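Local coordinates for protein putative fumarylpyruvate hydrolase (Burkholderia cenocepacia, PDB 4MAQ) that is a putative fumarylpyruvate hydrolase, probably an enzyme with the fold of the fumarylacetoacetate hydrolase superfamily, at residues B[99-104]-B[193-198]; B[219-224]-B[231-236]. All coordinates share one frame; numbering follows the deposited sequence.

Contact 1 (B[99-104]-B[193-198]); sequences GRSIDP and VSRSVE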
loop_
_atom_site.group_PDB
_atom_site.type_symbol
_atom_site.label_atom_id
_atom_site.label_comp_id
_atom_site.label_asym_id
_atom_site.label_seq_id
_atom_site.Cartn_x
_atom_site.Cartn_y
_atom_site.Cartn_z
ATOM N N GLY B 99 10.498 -15.063 0.679
ATOM C CA GLY B 99 10.680 -15.926 -0.476
ATOM C C GLY B 99 10.073 -15.408 -1.739
ATOM O O GLY B 99 9.079 -14.707 -1.700
ATOM N N ARG B 100 10.669 -15.761 -2.866
ATOM C CA ARG B 100 10.018 -15.538 -4.152
ATOM C C ARG B 100 9.817 -16.873 -4.863
ATOM O O ARG B 100 10.571 -17.835 -4.626
ATOM C CB ARG B 100 10.750 -14.513 -5.032
ATOM C CG ARG B 100 12.079 -14.954 -5.571
ATOM C CD ARG B 100 12.606 -13.936 -6.581
ATOM N NE ARG B 100 12.738 -12.576 -6.034
ATOM C CZ ARG B 100 13.712 -12.164 -5.223
ATOM N NH1 ARG B 100 14.658 -13.015 -4.794
ATOM N NH2 ARG B 100 13.732 -10.894 -4.834
ATOM N N SER B 101 8.789 -16.932 -5.718
ATOM C CA SER B 101 8.490 -18.153 -6.479
ATOM C C SER B 101 8.466 -19.387 -5.561
ATOM O O SER B 101 9.126 -20.405 -5.818
ATOM C CB SER B 101 9.488 -18.302 -7.634
ATOM O OG SER B 101 9.294 -17.248 -8.568
ATOM N N ILE B 102 7.676 -19.282 -4.492
ATOM C CA ILE B 102 7.572 -20.322 -3.487
ATOM C C ILE B 102 6.665 -21.433 -4.020
ATOM O O ILE B 102 5.555 -21.168 -4.482
ATOM C CB ILE B 102 6.985 -19.750 -2.166
ATOM C CG1 ILE B 102 7.870 -18.623 -1.628
ATOM C CG2 ILE B 102 6.815 -20.862 -1.120
ATOM C CD1 ILE B 102 7.218 -17.822 -0.521
ATOM N N ASP B 103 7.134 -22.673 -3.964
ATOM C CA ASP B 103 6.282 -23.790 -4.370
ATOM C C ASP B 103 5.216 -24.008 -3.290
ATOM O O ASP B 103 5.526 -23.914 -2.090
ATOM C CB ASP B 103 7.115 -25.072 -4.528
ATOM C CG ASP B 103 6.325 -26.223 -5.137
ATOM O OD1 ASP B 103 5.632 -26.952 -4.398
ATOM O OD2 ASP B 103 6.393 -26.399 -6.367
ATOM N N PRO B 104 3.956 -24.312 -3.707
ATOM C CA PRO B 104 2.922 -24.595 -2.710
ATOM C C PRO B 104 3.345 -25.629 -1.683
ATOM O O PRO B 104 2.987 -25.492 -0.509
ATOM C CB PRO B 104 1.736 -25.063 -3.556
ATOM C CG PRO B 104 1.908 -24.313 -4.838
ATOM C CD PRO B 104 3.398 -24.289 -5.079
ATOM N N VAL B 193 1.226 -14.947 -4.490
ATOM C CA VAL B 193 1.750 -13.626 -4.115
ATOM C C VAL B 193 3.255 -13.593 -4.396
ATOM O O VAL B 193 3.774 -12.612 -4.945
ATOM C CB VAL B 193 1.491 -13.257 -2.635
ATOM C CG1 VAL B 193 2.236 -11.970 -2.256
ATOM C CG2 VAL B 193 -0.008 -13.103 -2.374
ATOM N N SER B 194 3.945 -14.687 -4.068
ATOM C CA SER B 194 5.407 -14.752 -4.221
ATOM C C SER B 194 5.895 -14.735 -5.672
ATOM O O SER B 194 7.090 -14.611 -5.904
ATOM C CB SER B 194 5.955 -16.009 -3.533
ATOM O OG SER B 194 5.754 -17.168 -4.336
ATOM N N ARG B 195 4.986 -14.879 -6.639
ATOM C CA ARG B 195 5.365 -14.782 -8.044
ATOM C C ARG B 195 5.208 -13.346 -8.563
ATOM O O ARG B 195 5.671 -13.044 -9.652
ATOM C CB ARG B 195 4.585 -15.795 -8.904
ATOM C CG ARG B 195 4.962 -17.233 -8.564
ATOM C CD ARG B 195 4.415 -18.243 -9.556
ATOM N NE ARG B 195 2.969 -18.426 -9.474
ATOM C CZ ARG B 195 2.367 -19.431 -8.833
ATOM N NH1 ARG B 195 3.073 -20.352 -8.188
ATOM N NH2 ARG B 195 1.043 -19.512 -8.830
ATOM N N SER B 196 4.557 -12.475 -7.783
ATOM C CA SER B 196 4.342 -11.078 -8.140
ATOM C C SER B 196 5.358 -10.141 -7.487
ATOM O O SER B 196 5.836 -9.191 -8.126
ATOM C CB SER B 196 2.937 -10.684 -7.728
ATOM O OG SER B 196 2.764 -9.288 -7.912
ATOM N N VAL B 197 5.686 -10.419 -6.216
ATOM C CA VAL B 197 6.656 -9.643 -5.451
ATOM C C VAL B 197 7.448 -10.643 -4.621
ATOM O O VAL B 197 7.041 -11.782 -4.489
ATOM C CB VAL B 197 5.982 -8.627 -4.479
ATOM C CG1 VAL B 197 5.200 -7.538 -5.224
ATOM C CG2 VAL B 197 5.083 -9.337 -3.469
ATOM N N GLU B 198 8.535 -10.204 -4.005
ATOM C CA GLU B 198 9.172 -11.037 -3.005
ATOM C C GLU B 198 8.338 -10.965 -1.727
ATOM O O GLU B 198 8.117 -9.891 -1.181
ATOM C CB GLU B 198 10.608 -10.594 -2.720
ATOM C CG GLU B 198 11.301 -11.579 -1.800
ATOM C CD GLU B 198 12.638 -11.089 -1.296
ATOM O OE1 GLU B 198 12.966 -9.897 -1.489
ATOM O OE2 GLU B 198 13.359 -11.914 -0.716
HETATM O O HOH W 1 5.399 -20.070 -6.977
#

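Contact 2 (B[219-224]-B[231-236]); sequences GDRVTG and TFEFVV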
loop_
_atom_site.group_PDB
_atom_site.type_symbol
_atom_site.label_atom_id
_atom_site.label_comp_id
_atom_site.label_asym_id
_atom_site.label_seq_id
_atom_site.Cartn_x
_atom_site.Cartn_y
_atom_site.Cartn_z
ATOM N N GLY B 219 -21.810 2.559 15.289
ATOM C CA GLY B 219 -22.317 2.023 16.547
ATOM C C GLY B 219 -22.502 0.515 16.561
ATOM O O GLY B 219 -22.737 -0.066 17.625
ATOM N N ASP B 220 -22.434 -0.134 15.397
ATOM C CA ASP B 220 -22.667 -1.580 15.375
ATOM C C ASP B 220 -21.622 -2.323 16.212
ATOM O O ASP B 220 -20.429 -1.950 16.212
ATOM C CB ASP B 220 -22.637 -2.121 13.947
ATOM C CG ASP B 220 -23.957 -1.960 13.214
ATOM O OD1 ASP B 220 -24.966 -1.555 13.829
ATOM O OD2 ASP B 220 -23.968 -2.251 11.996
ATOM N N ARG B 221 -22.056 -3.395 16.878
ATOM C CA ARG B 221 -21.159 -4.308 17.604
ATOM C C ARG B 221 -20.834 -5.505 16.687
ATOM O O ARG B 221 -21.726 -6.292 16.343
ATOM C CB ARG B 221 -21.788 -4.797 18.923
ATOM C CG ARG B 221 -20.893 -5.769 19.716
ATOM C CD ARG B 221 -21.519 -6.203 21.058
ATOM N NE ARG B 221 -21.874 -4.978 21.789
ATOM C CZ ARG B 221 -21.023 -4.221 22.490
ATOM N NH1 ARG B 221 -19.786 -4.639 22.759
ATOM N NH2 ARG B 221 -21.425 -3.030 22.931
ATOM N N VAL B 222 -19.570 -5.614 16.277
ATOM C CA VAL B 222 -19.151 -6.662 15.348
ATOM C C VAL B 222 -18.415 -7.728 16.134
ATOM O O VAL B 222 -17.482 -7.427 16.888
ATOM C CB VAL B 222 -18.233 -6.076 14.257
ATOM C CG1 VAL B 222 -17.970 -7.121 13.164
ATOM C CG2 VAL B 222 -18.852 -4.802 13.684
ATOM N N THR B 223 -18.868 -8.966 15.989
ATOM C CA THR B 223 -18.176 -10.117 16.553
ATOM C C THR B 223 -17.857 -11.088 15.435
ATOM O O THR B 223 -18.443 -11.020 14.346
ATOM C CB THR B 223 -19.043 -10.824 17.618
ATOM O OG1 THR B 223 -20.345 -11.076 17.069
ATOM C CG2 THR B 223 -19.165 -9.966 18.881
ATOM N N GLY B 224 -16.912 -11.979 15.691
ATOM C CA GLY B 224 -16.593 -12.999 14.698
ATOM C C GLY B 224 -15.431 -13.831 15.141
ATOM O O GLY B 224 -14.904 -13.665 16.263
ATOM N N THR B 231 -11.401 -15.179 18.429
ATOM C CA THR B 231 -12.662 -14.473 18.254
ATOM C C THR B 231 -12.395 -13.012 18.545
ATOM O O THR B 231 -11.346 -12.663 19.098
ATOM C CB THR B 231 -13.780 -15.012 19.174
ATOM O OG1 THR B 231 -13.381 -14.847 20.542
ATOM C CG2 THR B 231 -14.053 -16.484 18.874
ATOM N N PHE B 232 -13.337 -12.157 18.185
ATOM C CA PHE B 232 -13.194 -10.736 18.434
ATOM C C PHE B 232 -14.549 -10.098 18.699
ATOM O O PHE B 232 -15.628 -10.664 18.359
ATOM C CB PHE B 232 -12.501 -9.999 17.272
ATOM C CG PHE B 232 -13.304 -9.974 16.016
ATOM C CD1 PHE B 232 -14.283 -9.013 15.802
ATOM C CD2 PHE B 232 -13.072 -10.920 15.007
ATOM C CE1 PHE B 232 -15.036 -8.997 14.625
ATOM C CE2 PHE B 232 -13.826 -10.912 13.830
ATOM C CZ PHE B 232 -14.817 -9.951 13.647
ATOM N N GLU B 233 -14.469 -8.904 19.283
ATOM C CA GLU B 233 -15.639 -8.051 19.519
ATOM C C GLU B 233 -15.167 -6.600 19.474
ATOM O O GLU B 233 -14.235 -6.244 20.173
ATOM C CB GLU B 233 -16.264 -8.390 20.873
ATOM C CG GLU B 233 -17.450 -7.495 21.285
ATOM C CD GLU B 233 -18.310 -8.098 22.387
ATOM O OE1 GLU B 233 -18.267 -9.348 22.608
ATOM O OE2 GLU B 233 -19.047 -7.334 23.047
ATOM N N PHE B 234 -15.779 -5.782 18.623
ATOM C CA PHE B 234 -15.464 -4.339 18.589
ATOM C C PHE B 234 -16.699 -3.555 18.214
ATOM O O PHE B 234 -17.700 -4.128 17.757
ATOM C CB PHE B 234 -14.263 -4.021 17.655
ATOM C CG PHE B 234 -14.492 -4.276 16.172
ATOM C CD1 PHE B 234 -15.186 -3.367 15.379
ATOM C CD2 PHE B 234 -13.927 -5.392 15.543
ATOM C CE1 PHE B 234 -15.336 -3.580 14.006
ATOM C CE2 PHE B 234 -14.065 -5.602 14.171
ATOM C CZ PHE B 234 -14.787 -4.706 13.398
ATOM N N VAL B 235 -16.647 -2.248 18.449
ATOM C CA VAL B 235 -17.754 -1.365 18.143
ATOM C C VAL B 235 -17.319 -0.400 17.034
ATOM O O VAL B 235 -16.228 0.175 17.092
ATOM C CB VAL B 235 -18.215 -0.591 19.417
ATOM C CG1 VAL B 235 -19.288 0.432 19.096
ATOM C CG2 VAL B 235 -18.733 -1.574 20.464
ATOM N N VAL B 236 -18.161 -0.231 16.024
ATOM C CA VAL B 236 -17.902 0.739 14.953
ATOM C C VAL B 236 -18.122 2.152 15.490
ATOM O O VAL B 236 -19.139 2.417 16.171
ATOM C CB VAL B 236 -18.826 0.471 13.763
ATOM C CG1 VAL B 236 -18.594 1.482 12.653
ATOM C CG2 VAL B 236 -18.572 -0.935 13.229
#

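Contact 1 (B[99-104]-B[193-198])
The backbones of 99-104 and 193-198 come nearest where Arg-100 faces Ser-194, their CA atoms 4.7 Å apart, and the loop there crosses the C-terminal part of helix 186-196. Two consecutive loop amides converge on one residue of that helix. Ser-101 N donates to Ser-194 O over 2.9 Å and almost straight, 175° at the hydrogen, although the donor stands well above the carbonyl plane. Next along, Ile-102 N donates to Ser-194 OG, also at 2.9 Å. With chi1 at 79°, Ser-194 holds OG between its own N and carbonyl carbon, a rotation that lets the hydroxyl hydrogen-bond to Ala-191 O, three residues back in the helix, while it receives the loop amide. Hydroxyl and carbonyl of one serine thus fix two successive peptide groups of the loop. Ile-102 lays its CG1-CD1 arm against the same serine, CD1 lying 3.7 Å from Ser-194 CB, and also packs on Ile-190 of this helix.

In fold terms, the loop leaving strand 85-95 is tied here to helix 186-196, just ahead of helix 104-107, whose N-cap is Asp-103. At one flank, the guanidinium of Arg-100 stacks over the Glu-198 carboxylate with the planes 30° apart. Arg-100 NH2 and Glu-198 OE1 are 3.6 Å apart with no N-H aimed at the oxygen, so the attraction is of charge alone; the stronger partner of OE1 is Lys-200, through a salt bridge. At the other flank a water bridges the segments, donating to Ile-102 O at 2.7 Å and accepting from Arg-195 NH1. From the same helix-end segment, Glu-198 N hydrogen-bonds to Asp-143 OD2 of the second subunit, and Ser-196 OG to Arg-122 of that subunit, which places this region at the dimer interface.

Contact 2 (B[219-224]-B[231-236])
Glu-233 OE2 and Arg-221 NH1 form a hydrogen-bonded salt bridge of 2.8 Å through the anti lone pair of OE2, which lies tilted out of the guanidinium plane; the angle at the hydrogen is 142° and the carboxylate and guanidinium planes are 75° apart. The Arg-221 chain leaves the backbone extended and bends at chi3 (-53°), bringing the guanidinium back across strand 231-236, where Val-235 CG2 covers one of its faces. Thr-223 CG2 lies beside Glu-233 CG on this same side of the sheet.

Beneath these side chains runs an antiparallel beta hairpin. Val-222 with Phe-234 and Gly-224 with Phe-232 form hydrogen-bonded pairs, and each pair exchanges two backbone bonds, Val-222 N to Phe-234 O being 2.8 Å long. Just before the first strand begins, Val-236 N still donates a hydrogen bond to Asp-220 O, and Gly-219 N donates one to Val-236 O.

The other side of the sheet is apolar. Val-222 CB sits over the Phe-234 ring, 4.0 Å from its centroid, and CG2 reaches Val-236 CG2 at 3.9 Å. Its CG1 meets the edge of the Phe-232 ring. That ring lies flat across the Gly-224 backbone, with Gly-224 CA 4.0 Å from the centroid, and packs further on Val-116 and Val-118 of strand 111-122. Charges on one side and aromatic rings on the other imply a two-faced hairpin, its apolar side turned to the interior.

Overall arrangement
From the N terminus, the chain passes through strand 85-95 and enters 99-104. It then makes strand 111-122 and the pair 164-169 and 172-178 before helix 186-196 returns to 193-198, so contact 1 closes a loop with 88 residues between its segments. Contact 2 follows in series, neither nested nor crossed, and closes a short hairpin with six residues between its segments. Contact 1 joins a peripheral loop to a helix end beside the second subunit; contact 2 pairs two strands of the five-stranded mixed sheet. Their centres are 34 Å apart, on opposite sides of the chain's centre, with about 21 Å between nearest atoms.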